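Local coordinates for antifreeze protein (Uncultured bacterium, PDB 6EIO) that probably binds to the surface of ice crystals, through two faces of its beta-solenoid, and so hinders their growth, at residues G31-F36 against L88-A93. Numbering follows the deposited sequence. Where two conformers were deposited one is given.
Sequences GSANNF and LDITTA
Asp-89, on the long helix that packs alongside the beta-solenoid of this ice-binding fold, reaches across to Ser-32 in the loop leading into strand 36-40. A single carboxylate oxygen takes both polar bonds. The backbone N of Ser-32 donates to Asp-89 OD2 over 2.8 Å, nearly straight at 171°, meeting the anti lone pair of OD2, the one turned away from OD1. In the conformer described, one of two, Ser-32 OG donates to the same Asp-89 OD2 at 2.7 Å, but comes in from above the carboxylate plane, 47° out of it. With chi1 at 59° in this conformer, Ser-32 OG sits between its own backbone N and carbonyl carbon, which lets hydroxyl and amide converge on one acceptor. Asp-89 suits this place because its short chain ends in an acceptor with room for two donors; its other oxygen, OD1, is hydrogen-bonded by Gln-85 one helical turn earlier, which helps to fix the rotation of the carboxylate. Were Asp-89 replaced by an alanine, the amide of Ser-32, and its hydroxyl in this conformer, would probably lose their shared acceptor, and Gln-85 its partner. Gly-31 suits its place on two counts: its positive phi favours glycine, and a CB there would collide with Asp-89 OD2. The apolar part lies deeper, where small Ala-33 lets the loop come close to the helix, and Ile-39 of the following strand touches both Ala-33 and Ile-90. There the CG2 branch of Ile-90 presses on Ala-33 CB at 3.4 Å, tighter than usual for two methyl carbons.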
ATOM      1  N   GLY A  31      -3.072  -0.139  13.740  1.00  6.49           N
ATOM      2  CA  GLY A  31      -4.043   0.408  14.656  1.00  7.39           C
ATOM      3  C   GLY A  31      -5.428   0.492  14.037  1.00  7.75           C
ATOM      4  O   GLY A  31      -5.931  -0.451  13.401  1.00  8.40           O
ATOM      5  N   SER A  32      -6.060   1.646  14.241  1.00  8.06           N
ATOM      6  CA  SER A  32      -7.425   1.847  13.788  0.56  8.71           C
ATOM      7  C   SER A  32      -7.542   1.978  12.267  1.00  8.34           C
ATOM      8  O   SER A  32      -8.662   2.106  11.764  1.00  9.72           O
ATOM      9  CB  SER A  32      -8.012   3.060  14.522  0.56  7.69           C
ATOM     10  OG  SER A  32      -7.250   4.214  14.262  0.56  6.25           O
ATOM     11  N   ALA A  33      -6.434   1.913  11.526  1.00  7.54           N
ATOM     12  CA  ALA A  33      -6.507   1.857  10.079  1.00  7.46           C
ATOM     13  C   ALA A  33      -6.768   0.459   9.551  1.00  6.58           C
ATOM     14  O   ALA A  33      -6.992   0.331   8.348  1.00  7.22           O
ATOM     15  CB  ALA A  33      -5.241   2.428   9.439  1.00  8.47           C
ATOM     16  N   ASN A  34      -6.770  -0.590  10.391  0.50  6.32           N
ATOM     17  CA  ASN A  34      -6.719  -1.938   9.817  0.50  5.88           C
ATOM     18  C   ASN A  34      -7.950  -2.298   8.983  0.50  5.26           C
ATOM     19  O   ASN A  34      -7.840  -3.113   8.063  0.50  5.77           O
ATOM     20  CB  ASN A  34      -6.448  -3.037  10.856  0.50  8.87           C
ATOM     21  CG  ASN A  34      -5.655  -4.208  10.244  0.50 12.39           C
ATOM     22  OD1 ASN A  34      -4.502  -4.034   9.853  0.50 22.27           O
ATOM     23  ND2 ASN A  34      -6.276  -5.378  10.131  0.50 11.27           N
ATOM     24  N   ASN A  35      -9.125  -1.768   9.313  1.00  5.20           N
ATOM     25  CA  ASN A  35     -10.333  -2.119   8.577  1.00  5.13           C
ATOM     26  C   ASN A  35     -10.663  -1.141   7.457  1.00  5.16           C
ATOM     27  O   ASN A  35     -11.698  -1.301   6.791  1.00  5.48           O
ATOM     28  CB  ASN A  35     -11.497  -2.343   9.558  1.00  5.89           C
ATOM     29  CG  ASN A  35     -11.263  -3.560  10.414  1.00  5.65           C
ATOM     30  OD1 ASN A  35     -11.028  -4.640   9.892  1.00  7.77           O
ATOM     31  ND2 ASN A  35     -11.384  -3.419  11.721  1.00  6.63           N
ATOM     32  N   PHE A  36      -9.791  -0.163   7.219  1.00  5.04           N
ATOM     33  CA  PHE A  36      -9.912   0.742   6.086  1.00  5.06           C
ATOM     34  C   PHE A  36      -9.194   0.186   4.864  1.00  4.80           C
ATOM     35  O   PHE A  36      -8.034  -0.225   4.948  1.00  5.85           O
ATOM     36  CB  PHE A  36      -9.287   2.104   6.388  1.00  5.52           C
ATOM     37  CG  PHE A  36     -10.117   2.971   7.305  1.00  5.47           C
ATOM     38  CD1 PHE A  36     -11.058   3.831   6.767  1.00  5.89           C
ATOM     39  CD2 PHE A  36      -9.939   2.926   8.687  1.00  6.80           C
ATOM     40  CE1 PHE A  36     -11.821   4.637   7.598  1.00  6.15           C
ATOM     41  CE2 PHE A  36     -10.687   3.748   9.511  1.00  6.59           C
ATOM     42  CZ  PHE A  36     -11.635   4.600   8.962  1.00  6.60           C
ATOM     43  N   LEU A  88      -3.880   9.362  13.167  1.00  5.81           N
ATOM     44  CA  LEU A  88      -2.799   9.249  14.147  1.00  6.03           C
ATOM     45  C   LEU A  88      -2.090   7.916  13.991  1.00  5.95           C
ATOM     46  O   LEU A  88      -0.859   7.827  14.081  1.00  6.76           O
ATOM     47  CB  LEU A  88      -3.360   9.379  15.574  1.00  6.93           C
ATOM     48  CG  LEU A  88      -3.989  10.728  15.915  1.00  8.02           C
ATOM     49  CD1 LEU A  88      -4.708  10.648  17.254  1.00 12.44           C
ATOM     50  CD2 LEU A  88      -2.938  11.831  15.937  1.00 10.78           C
ATOM     51  N   ASP A  89      -2.868   6.858  13.763  1.00  5.76           N
ATOM     52  CA  ASP A  89      -2.300   5.517  13.706  1.00  5.78           C
ATOM     53  C   ASP A  89      -1.531   5.274  12.408  1.00  5.71           C
ATOM     54  O   ASP A  89      -0.537   4.524  12.427  1.00  5.98           O
ATOM     55  CB  ASP A  89      -3.401   4.475  13.946  1.00  5.93           C
ATOM     56  CG  ASP A  89      -3.962   4.547  15.358  1.00  6.78           C
ATOM     57  OD1 ASP A  89      -3.406   5.255  16.224  1.00  7.72           O
ATOM     58  OD2 ASP A  89      -4.975   3.859  15.594  1.00  7.55           O
ATOM     59  N   ILE A  90      -1.921   5.910  11.301  1.00  5.61           N
ATOM     60  CA  ILE A  90      -1.107   5.785  10.094  1.00  5.88           C
ATOM     61  C   ILE A  90       0.159   6.624  10.187  1.00  5.94           C
ATOM     62  O   ILE A  90       1.185   6.232   9.616  1.00  6.76           O
ATOM     63  CB  ILE A  90      -1.863   5.940   8.754  1.00  6.99           C
ATOM     64  CG1 ILE A  90      -2.309   7.354   8.473  1.00  9.42           C
ATOM     65  CG2 ILE A  90      -3.003   4.937   8.682  1.00  7.43           C
ATOM     66  CD1 ILE A  90      -2.850   7.530   7.055  1.00  9.71           C
ATOM     67  N   THR A  91       0.145   7.741  10.918  1.00  6.23           N
ATOM     68  CA  THR A  91       1.404   8.432  11.202  1.00  6.69           C
ATOM     69  C   THR A  91       2.340   7.530  11.992  1.00  6.34           C
ATOM     70  O   THR A  91       3.521   7.390  11.654  1.00  6.46           O
ATOM     71  CB  THR A  91       1.113   9.733  11.933  1.00  7.99           C
ATOM     72  OG1 THR A  91       0.409  10.580  11.025  1.00  8.63           O
ATOM     73  CG2 THR A  91       2.413  10.405  12.414  1.00  9.43           C
ATOM     74  N   THR A  92       1.813   6.874  13.030  1.00  6.29           N
ATOM     75  CA  THR A  92       2.630   5.942  13.803  1.00  6.18           C
ATOM     76  C   THR A  92       3.207   4.846  12.907  1.00  5.93           C
ATOM     77  O   THR A  92       4.401   4.525  12.976  1.00  6.38           O
ATOM     78  CB  THR A  92       1.773   5.348  14.928  1.00  6.85           C
ATOM     79  OG1 THR A  92       1.370   6.416  15.781  1.00  7.73           O
ATOM     80  CG2 THR A  92       2.514   4.262  15.712  1.00  9.01           C
ATOM     81  N   ALA A  93       2.363   4.251  12.062  1.00  5.88           N
ATOM     82  CA  ALA A  93       2.804   3.162  11.200  1.00  5.72           C
ATOM     83  C   ALA A  93       3.848   3.631  10.187  1.00  5.88           C
ATOM     84  O   ALA A  93       4.833   2.934   9.927  1.00  6.07           O
ATOM     85  CB  ALA A  93       1.606   2.561  10.470  1.00  5.99           C
TER